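Local coordinates for protein FKBP-type peptidyl-prolyl cis-trans isomerase fkpA (Escherichia coli, PDB 1Q6H) that catalyses the cis-trans isomerization of peptide bonds preceding proline and acts as a folding chaperone in the bacterial periplasm, at residues A[142-147]-A[216-221]; A[43-48]-A[86-91]; A[136-141]-A[180-185]. All blocks are in the same frame, centred on the assembly; numbering follows the deposited sequence.

Contact 1: A[142-147]-A[216-221]; sequences VVVNYK and FDVELL
The first torsions of Tyr146 and Phe216 bring their rings together. CG of Tyr146 is wedged between its backbone N and carbonyl carbon (chi1 64°), whereas that of Phe216 stands anti to its carbonyl carbon (chi1 -72°). The two side chains then run alongside each other, with Tyr146 CD2 arriving at the edge of the Phe216 ring, 3.9 Å from its CD1. The ring planes make 63° and the centroids stay 6.0 Å apart, so the pair is oblique rather than stacked.

Between the backbones, antiparallel pairing sets the register. Asn145 and Glu219 form a hydrogen-bonded pair in both directions, Asn145 N to Glu219 O at 2.9 Å and Glu219 N to Asn145 O at 2.8 Å, the latter nearly straight. Lys147 and Asp217 do the same, and Leu221 N reaches Val143 O at 2.7 Å. On the face that carries Tyr146, Val144 CG1 meets Leu220 CD1 at 3.9 Å and also touches Val218 CG1. The other face, with Asn145, Glu219, Lys147 and Asp217, is more polar; there Lys147 lies beside Asp217 with opposite charges near but not touching, NZ to OD2 4.7 Å. Separately, Asn145 ND2 passes against Leu221 CD1 at 3.5 Å.

The phenol is anchored elsewhere, its OH hydrogen-bonding to Asp157 and Arg162. Trp177 meets both aromatic rings edge-to-face, and Phe156 also packs on Phe216, an aromatic cluster consistent with the prolyl pocket of FKBP-type isomerases. The paired strands lie centrally in the curled antiparallel sheet: strand 166-169 flanks 142-147, strand 189-194 flanks 216-221, and Val144 and Val218 rest on Trp177 of helix 175-180.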
# COMPACT_ATOMS: atom_id res chain seq x y z
N VAL A 142 36.01 11.85 -17.09
CA VAL A 142 35.98 13.29 -17.04
C VAL A 142 35.53 13.73 -15.66
O VAL A 142 34.74 13.03 -15.00
CB VAL A 142 35.03 13.94 -18.12
CG1 VAL A 142 35.56 13.76 -19.56
CG2 VAL A 142 33.63 13.40 -18.02
N VAL A 143 36.02 14.90 -15.25
CA VAL A 143 35.69 15.52 -13.99
C VAL A 143 35.16 16.91 -14.31
O VAL A 143 35.85 17.74 -14.94
CB VAL A 143 36.92 15.61 -13.07
CG1 VAL A 143 36.53 16.16 -11.71
CG2 VAL A 143 37.60 14.22 -12.91
N VAL A 144 33.94 17.17 -13.90
CA VAL A 144 33.27 18.40 -14.23
C VAL A 144 32.51 19.04 -13.09
O VAL A 144 32.04 18.38 -12.19
CB VAL A 144 32.21 18.19 -15.34
CG1 VAL A 144 32.84 17.75 -16.65
CG2 VAL A 144 31.16 17.17 -14.90
N ASN A 145 32.39 20.35 -13.18
CA ASN A 145 31.45 21.06 -12.38
C ASN A 145 30.36 21.46 -13.38
O ASN A 145 30.63 21.75 -14.55
CB ASN A 145 32.08 22.29 -11.74
CG ASN A 145 32.88 21.96 -10.51
OD1 ASN A 145 32.48 21.12 -9.70
ND2 ASN A 145 33.99 22.63 -10.35
N TYR A 146 29.11 21.45 -12.94
CA TYR A 146 28.06 21.85 -13.84
C TYR A 146 26.84 22.26 -13.11
O TYR A 146 26.65 21.91 -11.96
CB TYR A 146 27.66 20.71 -14.76
CG TYR A 146 27.09 19.55 -14.01
CD1 TYR A 146 27.91 18.58 -13.49
CD2 TYR A 146 25.72 19.43 -13.81
CE1 TYR A 146 27.40 17.52 -12.78
CE2 TYR A 146 25.20 18.39 -13.13
CZ TYR A 146 26.04 17.43 -12.61
OH TYR A 146 25.52 16.39 -11.88
N LYS A 147 26.01 23.00 -13.83
CA LYS A 147 24.68 23.33 -13.38
C LYS A 147 23.70 22.96 -14.50
O LYS A 147 23.94 23.28 -15.68
CB LYS A 147 24.62 24.80 -13.04
CG LYS A 147 23.26 25.29 -12.78
CD LYS A 147 23.29 26.73 -12.36
CE LYS A 147 23.07 27.67 -13.50
NZ LYS A 147 22.47 28.94 -12.93
N PHE A 216 22.79 22.78 -19.72
CA PHE A 216 23.93 22.57 -18.81
C PHE A 216 25.05 23.60 -19.00
O PHE A 216 25.58 23.77 -20.10
CB PHE A 216 24.58 21.20 -19.02
CG PHE A 216 23.78 20.05 -18.54
CD1 PHE A 216 23.83 19.66 -17.22
CD2 PHE A 216 22.96 19.34 -19.42
CE1 PHE A 216 23.08 18.58 -16.78
CE2 PHE A 216 22.22 18.30 -18.99
CZ PHE A 216 22.28 17.89 -17.68
N ASP A 217 25.44 24.28 -17.93
CA ASP A 217 26.65 25.11 -17.93
C ASP A 217 27.73 24.24 -17.32
O ASP A 217 27.66 23.91 -16.14
CB ASP A 217 26.50 26.34 -17.06
CG ASP A 217 25.57 27.34 -17.65
OD1 ASP A 217 25.74 27.65 -18.86
OD2 ASP A 217 24.66 27.88 -16.98
N VAL A 218 28.72 23.87 -18.12
CA VAL A 218 29.74 22.90 -17.70
C VAL A 218 31.17 23.46 -17.63
O VAL A 218 31.56 24.28 -18.46
CB VAL A 218 29.74 21.75 -18.65
CG1 VAL A 218 30.59 20.60 -18.13
CG2 VAL A 218 28.31 21.27 -18.88
N GLU A 219 31.92 23.04 -16.61
CA GLU A 219 33.33 23.35 -16.52
C GLU A 219 34.06 22.02 -16.46
O GLU A 219 33.84 21.21 -15.55
CB GLU A 219 33.68 24.18 -15.29
CG GLU A 219 33.17 25.60 -15.27
CD GLU A 219 33.65 26.36 -14.03
OE1 GLU A 219 34.25 25.73 -13.11
OE2 GLU A 219 33.43 27.58 -13.98
N LEU A 220 34.90 21.79 -17.46
CA LEU A 220 35.69 20.58 -17.57
C LEU A 220 37.02 20.71 -16.82
O LEU A 220 37.97 21.37 -17.29
CB LEU A 220 35.96 20.29 -19.05
CG LEU A 220 36.79 19.07 -19.37
CD1 LEU A 220 36.21 17.83 -18.64
CD2 LEU A 220 36.92 18.84 -20.87
N LEU A 221 37.09 20.08 -15.65
CA LEU A 221 38.26 20.19 -14.79
C LEU A 221 39.38 19.24 -15.13
O LEU A 221 40.56 19.59 -15.03
CB LEU A 221 37.85 19.95 -13.34
CG LEU A 221 36.75 20.85 -12.77
CD1 LEU A 221 36.63 20.51 -11.30
CD2 LEU A 221 37.07 22.31 -12.92

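Contact 2: A[43-48]-A[86-91]; sequences EKLGIK and SSAQAK
Leu45 and Lys91 make the tight part of this contact, crossing at about a right angle where the loop after helix 19-43 leans on helix 70-112. Leu45 CD2 presses on Lys91 CD at 3.5 Å, closer than carbon atoms usually come. Lys91 leaves its helix with CG anti to the backbone N (chi1 170°), and its extended chain lays CD beside the loop, 3.4 Å from Lys44 O. Its aliphatic stem thus does the packing, while the bend at the last torsion turns NZ aside to a salt bridge with Asp95. The other branch of Leu45 points CD1 at Ala88 CB, 4.3 Å away. Deeper in, buried Ile47 also packs on Phe80 and Val84; its CD1 rests on Ser87 CB and beside Ser87 OG, 3.5 Å away, a polar atom that bonds to Arg83 O and to a water.

The looser side is wet. No direct hydrogen bond joins the two segments; two waters do the work, both donating a hydrogen bond to Leu45 O. One lies 2.8 Å from both Leu45 O and Ser87 O; the other lies 2.9 Å from Leu45 O and 2.8 Å from Ser87 OG.

Gly46 explains why the chain can turn here: with positive phi it is the C-prime residue, its N bonded to Glu43 O and Ile47 N to the carbonyl of the residue before Glu43. Helix 19-43 therefore ends in a Schellman motif, whose characteristic apolar residue just after the glycine is here Ile47, docked on the neighbouring helix.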
# COMPACT_ATOMS: atom_id res chain seq x y z
N GLU A 43 -6.65 16.34 -9.35
CA GLU A 43 -6.85 17.64 -10.01
C GLU A 43 -5.75 17.88 -11.03
O GLU A 43 -6.01 18.40 -12.11
CB GLU A 43 -6.92 18.76 -8.97
CG GLU A 43 -7.26 20.16 -9.50
CD GLU A 43 -7.10 21.26 -8.44
OE1 GLU A 43 -6.71 20.95 -7.27
OE2 GLU A 43 -7.36 22.45 -8.77
N LYS A 44 -4.52 17.49 -10.71
CA LYS A 44 -3.41 17.71 -11.61
C LYS A 44 -3.56 16.92 -12.90
O LYS A 44 -2.87 17.18 -13.88
CB LYS A 44 -2.08 17.35 -10.95
CG LYS A 44 -1.67 18.26 -9.81
CD LYS A 44 -0.62 17.58 -8.92
CE LYS A 44 0.18 18.58 -8.08
NZ LYS A 44 1.25 17.93 -7.27
N LEU A 45 -4.47 15.96 -12.89
CA LEU A 45 -4.71 15.14 -14.06
C LEU A 45 -6.01 15.50 -14.78
O LEU A 45 -6.43 14.78 -15.68
CB LEU A 45 -4.73 13.68 -13.65
CG LEU A 45 -3.56 13.22 -12.79
CD1 LEU A 45 -3.75 11.78 -12.26
CD2 LEU A 45 -2.27 13.36 -13.58
N GLY A 46 -6.64 16.61 -14.43
CA GLY A 46 -7.91 16.96 -15.04
C GLY A 46 -9.16 16.37 -14.38
O GLY A 46 -10.28 16.59 -14.88
N ILE A 47 -9.00 15.62 -13.28
CA ILE A 47 -10.12 15.01 -12.56
C ILE A 47 -10.54 15.79 -11.32
O ILE A 47 -9.81 15.88 -10.32
CB ILE A 47 -9.76 13.56 -12.15
CG1 ILE A 47 -9.52 12.70 -13.40
CG2 ILE A 47 -10.90 12.97 -11.33
CD1 ILE A 47 -8.77 11.41 -13.17
N LYS A 48 -11.74 16.35 -11.36
CA LYS A 48 -12.21 17.20 -10.28
C LYS A 48 -13.51 16.60 -9.78
O LYS A 48 -14.58 16.89 -10.30
CB LYS A 48 -12.40 18.64 -10.78
CG LYS A 48 -11.09 19.40 -11.05
CD LYS A 48 -11.31 20.85 -11.56
CE LYS A 48 -10.13 21.71 -11.22
NZ LYS A 48 -10.13 23.03 -11.90
N SER A 86 -5.70 6.38 -16.88
CA SER A 86 -5.89 6.79 -18.26
C SER A 86 -5.58 8.27 -18.34
O SER A 86 -4.92 8.75 -19.27
CB SER A 86 -7.33 6.50 -18.72
OG SER A 86 -7.57 7.03 -20.02
N SER A 87 -6.07 9.01 -17.37
CA SER A 87 -5.83 10.44 -17.33
C SER A 87 -4.34 10.77 -17.09
O SER A 87 -3.82 11.75 -17.63
CB SER A 87 -6.71 11.10 -16.27
OG SER A 87 -8.08 10.97 -16.59
N ALA A 88 -3.67 9.95 -16.30
CA ALA A 88 -2.27 10.15 -16.04
C ALA A 88 -1.53 10.03 -17.36
O ALA A 88 -0.66 10.86 -17.67
CB ALA A 88 -1.76 9.13 -15.07
N GLN A 89 -1.89 9.01 -18.14
CA GLN A 89 -1.19 8.79 -19.42
C GLN A 89 -1.49 9.94 -20.37
O GLN A 89 -0.60 10.42 -21.06
CB GLN A 89 -1.54 7.44 -20.03
CG GLN A 89 -0.84 7.15 -21.37
CD GLN A 89 0.67 7.30 -21.32
OE1 GLN A 89 1.29 7.09 -20.27
NE2 GLN A 89 1.28 7.66 -22.45
N ALA A 90 -2.73 10.40 -20.39
CA ALA A 90 -3.07 11.55 -21.22
C ALA A 90 -2.20 12.77 -20.88
O ALA A 90 -1.70 13.43 -21.79
CB ALA A 90 -4.49 11.89 -21.08
N LYS A 91 -2.05 13.07 -19.58
CA LYS A 91 -1.25 14.24 -19.16
C LYS A 91 0.18 14.09 -19.61
O LYS A 91 0.80 15.04 -20.04
CB LYS A 91 -1.28 14.42 -17.65
CG LYS A 91 -0.29 15.47 -17.09
CD LYS A 91 -0.43 15.58 -15.56
CE LYS A 91 0.74 16.30 -14.89
NZ LYS A 91 1.32 17.35 -15.75
O HOH W 1 -5.22 14.14 -18.13
O HOH W 2 -8.77 13.68 -16.94

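Contact 3: A[136-141]-A[180-185]; sequences PKDSDT and GLKNIK
Two loops of the FKBP domain that pack beside its sheet meet here, one leading into strand 141-150 and the other leaving helix 175-180, with Pro136 of the first seated on the second. Its CG and CD meet two backbone carbonyl oxygens: Pro136 CG lies 3.4 Å from Leu181 O and CD 3.3 Å from Ile184 O. In return Lys182 lays its chain past Pro136, CG 3.4 Å from Pro136 O, and runs fully extended to a salt bridge with Asp138 OD1. The modelled separation from Lys182 NZ to Asp138 OD1, 2.5 Å, is so short that its exact value is doubtful. With a methionine in place of Lys182, the carboxylate of Asp138 would probably be left without its cationic mate.

Asp138 sits in a type I turn from Lys137 to Asp140, braced by Lys137 N, which meets Asp140 OD2 at 2.7 Å from above the carboxylate plane. Inward, Leu181 packs on Phe168 of strand 166-169. The arrangement belongs to the FKBP fold, in which a curled antiparallel sheet wraps a short helix.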
# COMPACT_ATOMS: atom_id res chain seq x y z
N PRO A 136 38.87 14.97 -24.78
CA PRO A 136 38.17 13.84 -24.16
C PRO A 136 37.70 12.81 -25.19
O PRO A 136 37.08 13.21 -26.18
CB PRO A 136 36.91 14.49 -23.55
CG PRO A 136 37.21 15.94 -23.43
CD PRO A 136 38.27 16.25 -24.41
N LYS A 137 37.99 11.54 -24.94
CA LYS A 137 37.62 10.42 -25.80
C LYS A 137 36.66 9.49 -25.06
O LYS A 137 36.53 9.55 -23.83
CB LYS A 137 38.85 9.65 -26.22
CG LYS A 137 39.57 10.21 -27.45
CD LYS A 137 40.32 11.48 -27.13
CE LYS A 137 41.34 11.87 -28.20
NZ LYS A 137 42.38 12.79 -27.65
N ASP A 138 35.98 8.63 -25.81
CA ASP A 138 34.94 7.77 -25.23
C ASP A 138 35.26 7.01 -23.93
O ASP A 138 34.45 7.01 -22.98
CB ASP A 138 34.40 6.80 -26.29
CG ASP A 138 33.33 7.45 -27.17
OD1 ASP A 138 32.91 8.59 -26.88
OD2 ASP A 138 32.87 6.91 -28.19
N SER A 139 36.39 6.35 -23.85
CA SER A 139 36.68 5.58 -22.65
C SER A 139 37.30 6.41 -21.51
O SER A 139 37.58 5.86 -20.42
CB SER A 139 37.59 4.43 -23.00
OG SER A 139 38.82 4.95 -23.43
N ASP A 140 37.49 7.71 -21.72
CA ASP A 140 38.09 8.55 -20.69
C ASP A 140 37.17 8.84 -19.54
O ASP A 140 35.94 8.83 -19.69
CB ASP A 140 38.46 9.93 -21.23
CG ASP A 140 39.59 9.90 -22.24
OD1 ASP A 140 40.39 8.92 -22.24
OD2 ASP A 140 39.73 10.83 -23.06
N THR A 141 37.78 9.16 -18.40
CA THR A 141 37.06 9.67 -17.26
C THR A 141 37.14 11.19 -17.30
O THR A 141 38.20 11.76 -17.52
CB THR A 141 37.67 9.16 -15.96
OG1 THR A 141 37.59 7.72 -15.91
CG2 THR A 141 36.84 9.61 -14.80
N GLY A 180 29.00 16.48 -26.36
CA GLY A 180 29.28 17.86 -26.01
C GLY A 180 30.67 18.13 -25.48
O GLY A 180 31.34 19.06 -25.91
N LEU A 181 31.12 17.30 -24.54
CA LEU A 181 32.39 17.55 -23.87
C LEU A 181 33.56 17.35 -24.82
O LEU A 181 34.65 17.89 -24.61
CB LEU A 181 32.54 16.69 -22.62
CG LEU A 181 31.56 16.96 -21.49
CD1 LEU A 181 31.86 16.01 -20.30
CD2 LEU A 181 31.65 18.42 -21.04
N LYS A 182 33.34 16.64 -25.91
CA LYS A 182 34.43 16.49 -26.88
C LYS A 182 34.78 17.81 -27.61
O LYS A 182 35.77 17.87 -28.36
CB LYS A 182 34.07 15.41 -27.90
CG LYS A 182 33.99 14.03 -27.31
CD LYS A 182 33.54 12.98 -28.29
CE LYS A 182 33.42 11.60 -27.57
NZ LYS A 182 32.77 10.59 -28.35
N ASN A 183 33.96 18.83 -27.41
CA ASN A 183 34.16 20.12 -28.06
C ASN A 183 35.06 21.09 -27.29
O ASN A 183 35.27 22.22 -27.74
CB ASN A 183 32.82 20.80 -28.29
CG ASN A 183 31.99 20.10 -29.34
OD1 ASN A 183 32.46 19.88 -30.43
ND2 ASN A 183 30.75 19.76 -29.00
N ILE A 184 35.56 20.68 -26.12
CA ILE A 184 36.45 21.49 -25.32
C ILE A 184 37.53 20.57 -24.78
O ILE A 184 37.52 19.35 -25.07
CB ILE A 184 35.75 22.21 -24.15
CG1 ILE A 184 34.87 21.27 -23.32
CG2 ILE A 184 34.98 23.40 -24.61
CD1 ILE A 184 34.42 21.91 -22.00
N LYS A 185 38.43 21.13 -23.98
CA LYS A 185 39.56 20.40 -23.42
C LYS A 185 39.67 20.73 -21.96
O LYS A 185 38.90 21.54 -21.47
CB LYS A 185 40.83 20.77 -24.20
CG LYS A 185 40.59 20.51 -25.72
CD LYS A 185 41.78 20.79 -26.57
CE LYS A 185 41.94 19.63 -27.61
NZ LYS A 185 40.88 19.67 -28.71

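How the contacts relate
Contacts 1 and 3 belong to the same FKBP domain and are both partly buried; contact 2 lies at the surface on the other side of the chain's centre, in the helical N-terminal region, its centre 37 Å from that of contact 1. Contact 1 unites two strands within the sheet through backbone hydrogen bonds, with an inward face of buried apolar and aromatic residues. Contact 3, about 12 Å away between centres, joins loops packed beside that sheet, combining a proline seat with a charged pair. The two touch directly, Leu220 and Val218 of contact 1 packing on the loops of contact 3. Contact 2, between loop and helix, relies on aliphatic packing and bridging water instead.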